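Local coordinates for actibind (Aspergillus niger, PDB 3D3Z), which cleaves RNA as a ribonuclease of the T2 family, probably without strict base specificity but with a preference for adenylic acid, at residues 28-34 with 199-205; 150-156 with 177-182; 90-95 with 139-144. One frame throughout, in Å; residues are numbered along the deposited sequence.

Contact 1 of 3, residues 28-34 with 199-205; sequences GSLLQTQ and LYYYFNV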
loop_
_atom_site.group_PDB
_atom_site.type_symbol
_atom_site.label_atom_id
_atom_site.label_comp_id
_atom_site.label_asym_id
_atom_site.label_seq_id
_atom_site.Cartn_x
_atom_site.Cartn_y
_atom_site.Cartn_z
ATOM N N GLY A 28 2.330 -12.599 6.199
ATOM C CA GLY A 28 1.496 -12.097 7.274
ATOM C C GLY A 28 1.706 -10.653 7.644
ATOM O O GLY A 28 0.931 -10.099 8.429
ATOM N N SER A 29 2.760 -10.036 7.101
ATOM C CA SER A 29 2.992 -8.606 7.259
ATOM C C SER A 29 2.594 -7.916 5.955
ATOM O O SER A 29 3.213 -8.135 4.904
ATOM C CB SER A 29 4.464 -8.282 7.634
ATOM O OG SER A 29 4.611 -6.884 7.712
ATOM N N LEU A 30 1.538 -7.120 6.027
ATOM C CA LEU A 30 0.985 -6.458 4.852
ATOM C C LEU A 30 1.386 -4.992 4.893
ATOM O O LEU A 30 1.035 -4.298 5.806
ATOM C CB LEU A 30 -0.555 -6.569 4.808
ATOM C CG LEU A 30 -1.185 -7.849 4.256
ATOM C CD1 LEU A 30 -1.041 -7.860 2.735
ATOM C CD2 LEU A 30 -0.620 -9.056 4.804
ATOM N N LEU A 31 2.070 -4.544 3.846
ATOM C CA LEU A 31 2.601 -3.187 3.750
ATOM C C LEU A 31 1.787 -2.371 2.779
ATOM O O LEU A 31 1.775 -2.672 1.602
ATOM C CB LEU A 31 4.076 -3.205 3.298
ATOM C CG LEU A 31 5.146 -3.729 4.258
ATOM C CD1 LEU A 31 4.959 -5.210 4.753
ATOM C CD2 LEU A 31 6.472 -3.570 3.551
ATOM N N GLN A 32 1.128 -1.341 3.287
ATOM C CA GLN A 32 0.513 -0.332 2.433
ATOM C C GLN A 32 1.575 0.745 2.191
ATOM O O GLN A 32 1.985 1.465 3.088
ATOM C CB GLN A 32 -0.752 0.265 3.024
ATOM C CG GLN A 32 -1.720 0.884 1.975
ATOM C CD GLN A 32 -1.208 2.157 1.302
ATOM O OE1 GLN A 32 -1.165 3.241 1.908
ATOM N NE2 GLN A 32 -0.947 2.067 -0.027
ATOM N N THR A 33 2.014 0.832 0.937
ATOM C CA THR A 33 3.164 1.693 0.587
ATOM C C THR A 33 2.695 2.905 -0.224
ATOM O O THR A 33 1.724 2.820 -0.989
ATOM C CB THR A 33 4.231 0.910 -0.171
ATOM O OG1 THR A 33 3.675 0.407 -1.388
ATOM C CG2 THR A 33 4.683 -0.241 0.680
ATOM N N GLN A 34 3.366 4.039 -0.015
ATOM C CA GLN A 34 3.013 5.287 -0.643
ATOM C C GLN A 34 4.213 6.059 -1.230
ATOM O O GLN A 34 5.346 5.881 -0.809
ATOM C CB GLN A 34 2.306 6.163 0.395
ATOM C CG GLN A 34 1.080 5.547 1.000
ATOM C CD GLN A 34 0.393 6.453 1.999
ATOM O OE1 GLN A 34 0.700 7.665 2.079
ATOM N NE2 GLN A 34 -0.623 5.912 2.677
ATOM N N LEU A 199 6.814 5.843 1.913
ATOM C CA LEU A 199 6.291 5.399 3.214
ATOM C C LEU A 199 5.774 3.953 3.090
ATOM O O LEU A 199 5.122 3.574 2.065
ATOM C CB LEU A 199 5.197 6.337 3.717
ATOM C CG LEU A 199 5.499 7.814 4.020
ATOM C CD1 LEU A 199 4.236 8.567 4.383
ATOM C CD2 LEU A 199 6.562 7.955 5.144
ATOM N N TYR A 200 6.156 3.098 4.054
ATOM C CA TYR A 200 5.546 1.748 4.217
ATOM C C TYR A 200 4.878 1.632 5.588
ATOM O O TYR A 200 5.546 1.612 6.632
ATOM C CB TYR A 200 6.513 0.576 4.107
ATOM C CG TYR A 200 7.597 0.544 3.054
ATOM C CD1 TYR A 200 7.557 1.321 1.874
ATOM C CD2 TYR A 200 8.687 -0.313 3.223
ATOM C CE1 TYR A 200 8.574 1.239 0.940
ATOM C CE2 TYR A 200 9.698 -0.394 2.290
ATOM C CZ TYR A 200 9.643 0.365 1.146
ATOM O OH TYR A 200 10.672 0.248 0.222
ATOM N N TYR A 201 3.551 1.548 5.579
ATOM C CA TYR A 201 2.772 1.282 6.793
ATOM C C TYR A 201 2.522 -0.213 6.912
ATOM O O TYR A 201 1.901 -0.811 6.034
ATOM C CB TYR A 201 1.462 2.048 6.749
ATOM C CG TYR A 201 1.517 3.557 6.726
ATOM C CD1 TYR A 201 1.441 4.300 7.920
ATOM C CD2 TYR A 201 1.541 4.269 5.532
ATOM C CE1 TYR A 201 1.406 5.682 7.898
ATOM C CE2 TYR A 201 1.529 5.640 5.526
ATOM C CZ TYR A 201 1.501 6.338 6.713
ATOM O OH TYR A 201 1.466 7.702 6.735
ATOM N N TYR A 202 3.010 -0.814 8.006
ATOM C CA TYR A 202 2.929 -2.253 8.244
ATOM C C TYR A 202 1.677 -2.605 9.044
ATOM O O TYR A 202 1.196 -1.821 9.893
ATOM C CB TYR A 202 4.162 -2.783 8.986
ATOM C CG TYR A 202 5.468 -2.704 8.205
ATOM C CD1 TYR A 202 6.096 -3.838 7.751
ATOM C CD2 TYR A 202 6.084 -1.474 7.949
ATOM C CE1 TYR A 202 7.307 -3.763 7.016
ATOM C CE2 TYR A 202 7.306 -1.390 7.229
ATOM C CZ TYR A 202 7.902 -2.533 6.793
ATOM O OH TYR A 202 9.085 -2.445 6.088
ATOM N N PHE A 203 1.135 -3.774 8.716
ATOM C CA PHE A 203 -0.104 -4.294 9.313
ATOM C C PHE A 203 -0.009 -5.799 9.467
ATOM O O PHE A 203 0.620 -6.525 8.672
ATOM C CB PHE A 203 -1.306 -4.039 8.399
ATOM C CG PHE A 203 -1.709 -2.627 8.303
ATOM C CD1 PHE A 203 -2.560 -2.087 9.239
ATOM C CD2 PHE A 203 -1.247 -1.836 7.255
ATOM C CE1 PHE A 203 -2.949 -0.806 9.139
ATOM C CE2 PHE A 203 -1.627 -0.550 7.170
ATOM C CZ PHE A 203 -2.482 -0.039 8.098
ATOM N N ASN A 204 -0.670 -6.294 10.494
ATOM C CA ASN A 204 -1.040 -7.697 10.504
ATOM C C ASN A 204 -2.570 -7.748 10.309
ATOM O O ASN A 204 -3.267 -6.739 10.505
ATOM C CB ASN A 204 -0.598 -8.411 11.785
ATOM C CG ASN A 204 0.948 -8.387 12.017
ATOM O OD1 ASN A 204 1.759 -8.672 11.134
ATOM N ND2 ASN A 204 1.320 -8.071 13.225
ATOM N N VAL A 205 -3.057 -8.918 9.912
ATOM C CA VAL A 205 -4.450 -9.120 9.422
ATOM C C VAL A 205 -5.156 -10.259 10.173
ATOM O O VAL A 205 -4.620 -11.344 10.348
ATOM C CB VAL A 205 -4.501 -9.330 7.872
ATOM C CG1 VAL A 205 -5.951 -9.524 7.375
ATOM C CG2 VAL A 205 -3.881 -8.093 7.165
#

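Contact 2 of 3, residues 150-156 with 177-182; sequences LDSYTAL and ALAAIH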
loop_
_atom_site.group_PDB
_atom_site.type_symbol
_atom_site.label_atom_id
_atom_site.label_comp_id
_atom_site.label_asym_id
_atom_site.label_seq_id
_atom_site.Cartn_x
_atom_site.Cartn_y
_atom_site.Cartn_z
ATOM N N LEU A 150 -5.039 6.286 5.467
ATOM C CA LEU A 150 -3.628 6.591 5.786
ATOM C C LEU A 150 -3.213 7.862 5.083
ATOM O O LEU A 150 -2.359 7.816 4.205
ATOM C CB LEU A 150 -2.752 5.418 5.312
ATOM C CG LEU A 150 -2.933 4.125 6.078
ATOM C CD1 LEU A 150 -2.298 2.964 5.344
ATOM C CD2 LEU A 150 -2.356 4.265 7.483
ATOM N N ASP A 151 -3.874 8.970 5.429
ATOM C CA ASP A 151 -3.638 10.265 4.812
ATOM C C ASP A 151 -2.380 10.902 5.474
ATOM O O ASP A 151 -2.466 11.732 6.375
ATOM C CB ASP A 151 -4.863 11.158 4.931
ATOM C CG ASP A 151 -4.692 12.508 4.261
ATOM O OD1 ASP A 151 -3.622 12.841 3.703
ATOM O OD2 ASP A 151 -5.657 13.294 4.321
ATOM N N SER A 152 -1.239 10.462 4.973
ATOM C CA SER A 152 0.105 10.936 5.312
ATOM C C SER A 152 0.249 12.452 5.247
ATOM O O SER A 152 0.771 13.061 6.181
ATOM C CB SER A 152 1.086 10.247 4.339
ATOM O OG SER A 152 1.034 8.853 4.518
ATOM N N TYR A 153 -0.192 13.080 4.160
ATOM C CA TYR A 153 -0.075 14.534 4.039
ATOM C C TYR A 153 -0.720 15.275 5.208
ATOM O O TYR A 153 -0.104 16.194 5.769
ATOM C CB TYR A 153 -0.662 15.066 2.753
ATOM C CG TYR A 153 -0.383 16.535 2.567
ATOM C CD1 TYR A 153 0.694 16.941 1.795
ATOM C CD2 TYR A 153 -1.156 17.532 3.207
ATOM C CE1 TYR A 153 0.983 18.258 1.609
ATOM C CE2 TYR A 153 -0.847 18.891 3.038
ATOM C CZ TYR A 153 0.235 19.233 2.237
ATOM O OH TYR A 153 0.594 20.544 2.012
ATOM N N THR A 154 -1.946 14.894 5.553
ATOM C CA THR A 154 -2.654 15.531 6.647
ATOM C C THR A 154 -2.050 15.193 8.003
ATOM O O THR A 154 -1.952 16.056 8.860
ATOM C CB THR A 154 -4.131 15.171 6.634
ATOM O OG1 THR A 154 -4.682 15.640 5.405
ATOM C CG2 THR A 154 -4.871 15.878 7.774
ATOM N N ALA A 155 -1.641 13.954 8.202
ATOM C CA ALA A 155 -1.005 13.593 9.466
ATOM C C ALA A 155 0.275 14.440 9.672
ATOM O O ALA A 155 0.570 14.873 10.796
ATOM C CB ALA A 155 -0.686 12.127 9.502
ATOM N N LEU A 156 1.042 14.623 8.598
ATOM C CA LEU A 156 2.254 15.455 8.626
ATOM C C LEU A 156 1.895 16.923 8.831
ATOM O O LEU A 156 2.442 17.588 9.710
ATOM C CB LEU A 156 3.122 15.254 7.368
ATOM C CG LEU A 156 3.872 13.907 7.289
ATOM C CD1 LEU A 156 4.300 13.607 5.846
ATOM C CD2 LEU A 156 5.085 13.805 8.216
ATOM N N ALA A 177 4.623 11.950 13.664
ATOM C CA ALA A 177 3.449 12.515 13.015
ATOM C C ALA A 177 2.609 11.426 12.317
ATOM O O ALA A 177 1.358 11.464 12.334
ATOM C CB ALA A 177 3.860 13.568 12.016
ATOM N N LEU A 178 3.316 10.442 11.766
ATOM C CA LEU A 178 2.699 9.385 10.949
ATOM C C LEU A 178 2.304 8.210 11.818
ATOM O O LEU A 178 1.291 7.559 11.572
ATOM C CB LEU A 178 3.659 8.979 9.828
ATOM C CG LEU A 178 3.910 10.097 8.794
ATOM C CD1 LEU A 178 5.013 9.681 7.839
ATOM C CD2 LEU A 178 2.638 10.574 8.022
ATOM N N ALA A 179 3.083 7.978 12.873
ATOM C CA ALA A 179 2.745 7.010 13.887
ATOM C C ALA A 179 1.367 7.298 14.512
ATOM O O ALA A 179 0.676 6.374 14.957
ATOM C CB ALA A 179 3.844 6.970 14.962
ATOM N N ALA A 180 0.979 8.571 14.519
ATOM C CA ALA A 180 -0.282 9.056 15.096
ATOM C C ALA A 180 -1.544 8.587 14.353
ATOM O O ALA A 180 -2.634 8.566 14.931
ATOM C CB ALA A 180 -0.271 10.567 15.123
ATOM N N ILE A 181 -1.401 8.265 13.064
ATOM C CA ILE A 181 -2.502 7.673 12.284
ATOM C C ILE A 181 -2.342 6.159 12.082
ATOM O O ILE A 181 -3.066 5.545 11.270
ATOM C CB ILE A 181 -2.700 8.384 10.942
ATOM C CG1 ILE A 181 -1.476 8.207 10.028
ATOM C CG2 ILE A 181 -3.088 9.836 11.138
ATOM C CD1 ILE A 181 -1.729 8.714 8.618
ATOM N N HIS A 182 -1.419 5.546 12.827
ATOM C CA HIS A 182 -1.079 4.142 12.675
ATOM C C HIS A 182 -0.852 3.506 14.050
ATOM O O HIS A 182 0.033 2.638 14.226
ATOM C CB HIS A 182 0.149 3.998 11.774
ATOM C CG HIS A 182 0.419 2.599 11.286
ATOM N ND1 HIS A 182 -0.487 1.880 10.524
ATOM C CD2 HIS A 182 1.520 1.819 11.386
ATOM C CE1 HIS A 182 0.035 0.699 10.225
ATOM N NE2 HIS A 182 1.257 0.643 10.721
HETATM O O HOH W 1 0.009 13.466 13.030
#

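Contact 3 of 3, residues 90-95 with 139-144; sequences YMKEYW and FFQQVV. With EDO (1,2-ethanediol), chain F.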
loop_
_atom_site.group_PDB
_atom_site.type_symbol
_atom_site.label_atom_id
_atom_site.label_comp_id
_atom_site.label_asym_id
_atom_site.label_seq_id
_atom_site.Cartn_x
_atom_site.Cartn_y
_atom_site.Cartn_z
ATOM N N TYR A 90 -10.365 6.782 -9.756
ATOM C CA TYR A 90 -9.611 7.021 -8.558
ATOM C C TYR A 90 -8.126 6.541 -8.704
ATOM O O TYR A 90 -7.199 7.237 -8.262
ATOM C CB TYR A 90 -10.291 6.388 -7.340
ATOM C CG TYR A 90 -9.605 6.677 -6.014
ATOM C CD1 TYR A 90 -10.096 7.648 -5.152
ATOM C CD2 TYR A 90 -8.502 5.920 -5.588
ATOM C CE1 TYR A 90 -9.463 7.924 -3.942
ATOM C CE2 TYR A 90 -7.836 6.206 -4.384
ATOM C CZ TYR A 90 -8.344 7.201 -3.572
ATOM O OH TYR A 90 -7.756 7.480 -2.378
ATOM N N MET A 91 -7.889 5.369 -9.289
ATOM C CA MET A 91 -6.535 4.936 -9.499
ATOM C C MET A 91 -5.699 5.831 -10.413
ATOM O O MET A 91 -4.460 6.022 -10.196
ATOM C CB MET A 91 -6.503 3.497 -9.987
ATOM C CG MET A 91 -6.988 2.486 -8.944
ATOM S SD MET A 91 -7.248 0.858 -9.654
ATOM C CE MET A 91 -5.732 0.565 -10.621
ATOM N N LYS A 92 -6.330 6.356 -11.463
ATOM C CA LYS A 92 -5.675 7.337 -12.296
ATOM C C LYS A 92 -5.198 8.579 -11.526
ATOM O O LYS A 92 -4.123 9.115 -11.803
ATOM C CB LYS A 92 -6.617 7.758 -13.414
ATOM C CG LYS A 92 -6.784 6.690 -14.465
ATOM C CD LYS A 92 -7.848 7.106 -15.481
ATOM C CE LYS A 92 -8.166 6.040 -16.548
ATOM N NZ LYS A 92 -9.544 6.146 -17.185
ATOM N N GLU A 93 -5.981 8.994 -10.533
ATOM C CA GLU A 93 -5.691 10.163 -9.715
ATOM C C GLU A 93 -4.670 9.888 -8.577
ATOM O O GLU A 93 -3.691 10.622 -8.434
ATOM C CB GLU A 93 -7.006 10.731 -9.147
ATOM C CG GLU A 93 -6.808 11.847 -8.152
ATOM C CD GLU A 93 -6.071 13.079 -8.704
ATOM O OE1 GLU A 93 -5.891 13.200 -9.906
ATOM O OE2 GLU A 93 -5.634 13.880 -7.904
ATOM N N TYR A 94 -4.888 8.782 -7.865
ATOM C CA TYR A 94 -4.203 8.476 -6.616
ATOM C C TYR A 94 -3.236 7.300 -6.688
ATOM O O TYR A 94 -2.477 7.135 -5.772
ATOM C CB TYR A 94 -5.191 8.323 -5.444
ATOM C CG TYR A 94 -5.908 9.592 -5.002
ATOM C CD1 TYR A 94 -5.307 10.496 -4.146
ATOM C CD2 TYR A 94 -7.228 9.834 -5.366
ATOM C CE1 TYR A 94 -5.981 11.638 -3.737
ATOM C CE2 TYR A 94 -7.880 10.989 -4.993
ATOM C CZ TYR A 94 -7.257 11.879 -4.168
ATOM O OH TYR A 94 -7.895 13.038 -3.778
ATOM N N TRP A 95 -3.236 6.554 -7.793
ATOM C CA TRP A 95 -2.266 5.497 -8.038
ATOM C C TRP A 95 -1.557 5.731 -9.401
ATOM O O TRP A 95 -1.282 4.806 -10.185
ATOM C CB TRP A 95 -2.967 4.169 -7.977
ATOM C CG TRP A 95 -2.095 3.018 -7.727
ATOM C CD1 TRP A 95 -0.756 2.910 -7.969
ATOM C CD2 TRP A 95 -2.510 1.753 -7.202
ATOM N NE1 TRP A 95 -0.296 1.678 -7.610
ATOM C CE2 TRP A 95 -1.353 0.934 -7.153
ATOM C CE3 TRP A 95 -3.762 1.224 -6.783
ATOM C CZ2 TRP A 95 -1.392 -0.385 -6.647
ATOM C CZ3 TRP A 95 -3.794 -0.092 -6.262
ATOM C CH2 TRP A 95 -2.630 -0.883 -6.268
ATOM N N PHE A 139 -8.560 -6.758 -5.117
ATOM C CA PHE A 139 -7.231 -6.356 -4.650
ATOM C C PHE A 139 -7.052 -4.835 -4.833
ATOM O O PHE A 139 -6.837 -4.107 -3.852
ATOM C CB PHE A 139 -6.134 -7.173 -5.335
ATOM C CG PHE A 139 -4.736 -6.525 -5.227
ATOM C CD1 PHE A 139 -3.915 -6.774 -4.132
ATOM C CD2 PHE A 139 -4.293 -5.655 -6.184
ATOM C CE1 PHE A 139 -2.674 -6.178 -4.036
ATOM C CE2 PHE A 139 -3.023 -5.074 -6.115
ATOM C CZ PHE A 139 -2.226 -5.352 -5.021
ATOM N N PHE A 140 -7.294 -4.329 -6.025
ATOM C CA PHE A 140 -7.177 -2.899 -6.309
ATOM C C PHE A 140 -8.093 -2.090 -5.442
ATOM O O PHE A 140 -7.629 -1.173 -4.780
ATOM C CB PHE A 140 -7.365 -2.630 -7.778
ATOM C CG PHE A 140 -6.154 -3.015 -8.563
ATOM C CD1 PHE A 140 -5.033 -2.181 -8.562
ATOM C CD2 PHE A 140 -6.063 -4.219 -9.227
ATOM C CE1 PHE A 140 -3.878 -2.518 -9.190
ATOM C CE2 PHE A 140 -4.899 -4.562 -9.875
ATOM C CZ PHE A 140 -3.796 -3.690 -9.865
ATOM N N GLN A 141 -9.341 -2.538 -5.311
ATOM C CA GLN A 141 -10.274 -1.950 -4.327
ATOM C C GLN A 141 -9.749 -1.943 -2.876
ATOM O O GLN A 141 -9.830 -0.921 -2.217
ATOM C CB GLN A 141 -11.687 -2.590 -4.396
ATOM C CG GLN A 141 -12.720 -1.769 -3.591
ATOM C CD GLN A 141 -12.942 -0.366 -4.110
ATOM O OE1 GLN A 141 -13.433 -0.181 -5.222
ATOM N NE2 GLN A 141 -12.714 0.632 -3.263
ATOM N N GLN A 142 -9.197 -3.052 -2.416
ATOM C CA GLN A 142 -8.687 -3.198 -1.031
ATOM C C GLN A 142 -7.516 -2.212 -0.785
ATOM O O GLN A 142 -7.470 -1.537 0.210
ATOM C CB GLN A 142 -8.220 -4.637 -0.831
ATOM C CG GLN A 142 -7.753 -4.984 0.578
ATOM C CD GLN A 142 -8.777 -4.752 1.647
ATOM O OE1 GLN A 142 -9.934 -5.126 1.495
ATOM N NE2 GLN A 142 -8.361 -4.147 2.737
ATOM N N VAL A 143 -6.567 -2.154 -1.727
ATOM C CA VAL A 143 -5.409 -1.208 -1.611
ATOM C C VAL A 143 -5.929 0.212 -1.415
ATOM O O VAL A 143 -5.554 0.964 -0.473
ATOM C CB VAL A 143 -4.463 -1.293 -2.841
ATOM C CG1 VAL A 143 -3.296 -0.275 -2.659
ATOM C CG2 VAL A 143 -3.974 -2.703 -3.008
ATOM N N VAL A 144 -6.871 0.574 -2.262
ATOM C CA VAL A 144 -7.509 1.894 -2.218
ATOM C C VAL A 144 -8.207 2.125 -0.888
ATOM O O VAL A 144 -8.041 3.187 -0.250
ATOM C CB VAL A 144 -8.496 2.123 -3.417
ATOM C CG1 VAL A 144 -9.476 3.328 -3.138
ATOM C CG2 VAL A 144 -7.706 2.391 -4.743
HETATM C C1 EDO F . -2.003 13.287 -12.629
HETATM O O1 EDO F . -0.653 13.398 -12.134
HETATM C C2 EDO F . -2.665 12.080 -11.965
HETATM O O2 EDO F . -2.466 12.064 -10.540
#

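Contact 1 of 3, residues 28-34 with 199-205
Leu199 opens the pairing of strand 199-205 with strand 29-34: its O accepts from Gln34 N at 2.8 Å, with the donor in the carbonyl plane, and its N returns a bond to Gln34 O. The two strands run antiparallel, their axes at 156°. Tyr200 sits opposite Thr33 in a non-hydrogen-bonded pair, where Thr33 CG2 lies 3.5 Å from Tyr200 CD1. Tyr201 and Gln32 form the next hydrogen-bonded pair, through Tyr201 N to Gln32 O and Gln32 N to Tyr201 O. On the same face the Gln34 amide passes obliquely by the Tyr201 ring, its plane turned 47° from that of the ring and NE2 3.6 Å from Tyr201 CE2. Gln34 NE2 bonds Gln32 OE1 at 2.8 Å, nearly along the C=O axis, and also Leu150 O, while Ser152 OG bonds both Gln34 OE1 and Tyr201 OH. On the other face, Leu31 lies alongside Tyr202. With CG trans to the carbonyl carbon (chi1 -70°), it sets CG over one face of the ring, a CH-pi contact 3.8 Å from the centroid; Ser29 OG meets the ring edge at Tyr202 CD1. Phe203 pairs with Leu30 by one straight bond, Leu30 N to Phe203 O at 2.9 Å, and a weak one in return. At the end Val205 CG2 packs 4.0 Å from Leu30 CG. The Tyr201 face thus combines the Gln32-Gln34 amide pair with apolar neighbours, while Leu31, Thr33, Tyr200 and Tyr202 pack on the other, where Thr33 touches His51, a predicted active-site residue.

Contact 2 of 3, residues 150-156 with 177-182
Leu156 and Ala177 bring the backbones closest, CA to CA 5.4 Å, where helix 152-156 passes the C-terminal part of helix 171-179, and the spacing is still 6.7 Å between the CA atoms of Leu150 and Ile181 at the other end. No direct hydrogen bond joins the segments. A water does so instead, donating to Ala155 O and to Ala177 O; the former lies 2.7 Å from the water oxygen, and the bond to the latter is unusually short.

Ala155 points its methyl at the second segment and is met by three of its groups: CB lies 3.6 Å from Ala177 O and 3.7 Å from Ile181 CD1, with Leu178 CD2 slightly farther. Ile181 reaches in from the type I turn Ala179 to His182; its CG1 is tucked over the main chain, flanked by N and C (chi1 65°), and the chain, extended at chi2, ends with CD1 against Ala155 CB and near Asp151 O. Leu156 and Leu178 cross, with Leu156 CG 3.6 Å from Leu178 CD2. The same CD2 approaches Ser152 O, while Leu156 CD2 turns to Ala177 CB at 4.0 Å. Asp151 caps the helix start: OD1 accepts from Thr154 N at 3.2 Å and OD2 from Thr154 OG1, both donors lying well above the carboxylate plane.

Behind this apolar seam stands strand 195-206. Leu178 rests on its Leu199 and Tyr201, Leu150 also touches Tyr201, and the His182 ring meets Tyr201 and Phe203 edge-to-face. The contact therefore joins helices 152-158 and 171-179 to each other against one face of the antiparallel sheet.

Contact 3 of 3, residues 90-95 with 139-144
Tyr90 and Met91 on helix 90-94 face helix 139-144 across 11.7 Å between the segment axes, which cross at 47°; the nearest CA atoms, Met91 and Val144, are 8.0 Å apart, so side chains alone bridge the gap. No hydrogen bond crosses it.

Trp95, the first residue to leave helical geometry, contributes most. With CG anti to the backbone N (chi1 -159°), its indole extends toward the second helix and presents the six-membered ring there. Trp95 CZ3 comes 3.3 Å from Phe140 CD1 and 3.6 Å from Val143 CG1. The Trp95 six-membered ring and the Phe140 ring have centroids 5.1 Å apart and planes at 47°, an oblique aromatic pair. Met91 bends at chi3 and crosses Phe140 at about a right angle, bringing CE to 3.5 Å from Phe140 CD1; its SD, 4.8 Å from the centroid of the Phe140 ring, makes an oblique Met-aromatic contact. Phe140 CD1 is thus touched by both Met91 and Trp95. At the start of the segment, Tyr90 and Val144 lie alongside, their side chains running oppositely, and Tyr90 CE2 lies 3.5 Å from Val144 CG1.

Around this seam, helix 104-116 supplies Trp108 and Phe107, each edge-to-face with Trp95, and Trp112 edge-to-face with Phe139. Trp95 O accepts from Trp108 NE1. From strand 49-56, Ile50 touches Trp95, Val143 and Val144, so the contact ties helices 85-94 and 134-147 to both the sheet and the helix carrying the predicted active-site residues Glu111 and His115.

How the contacts relate
All three contacts share the T2 ribonuclease fold. Contact 1 joins two strands of the antiparallel sheet, and its segments enclose the others along the chain: contact 3 closes first, then contact 2 opens, helix 134-147 being followed by helix 152-158. Centres of contacts 1 and 2 lie about 14 Å apart; Ser152, by hydrogen bonds, and His182, by ring packing and a weak bond, each reach contact 1. Contacts 1 and 3, about 15 Å apart, touch lightly through Gln32 and Val143; contacts 2 and 3, about 19 Å apart, do not. Helices from contacts 2 and 3 thus pack on the same face of the sheet, and contacts 1 and 3 approach the predicted active site.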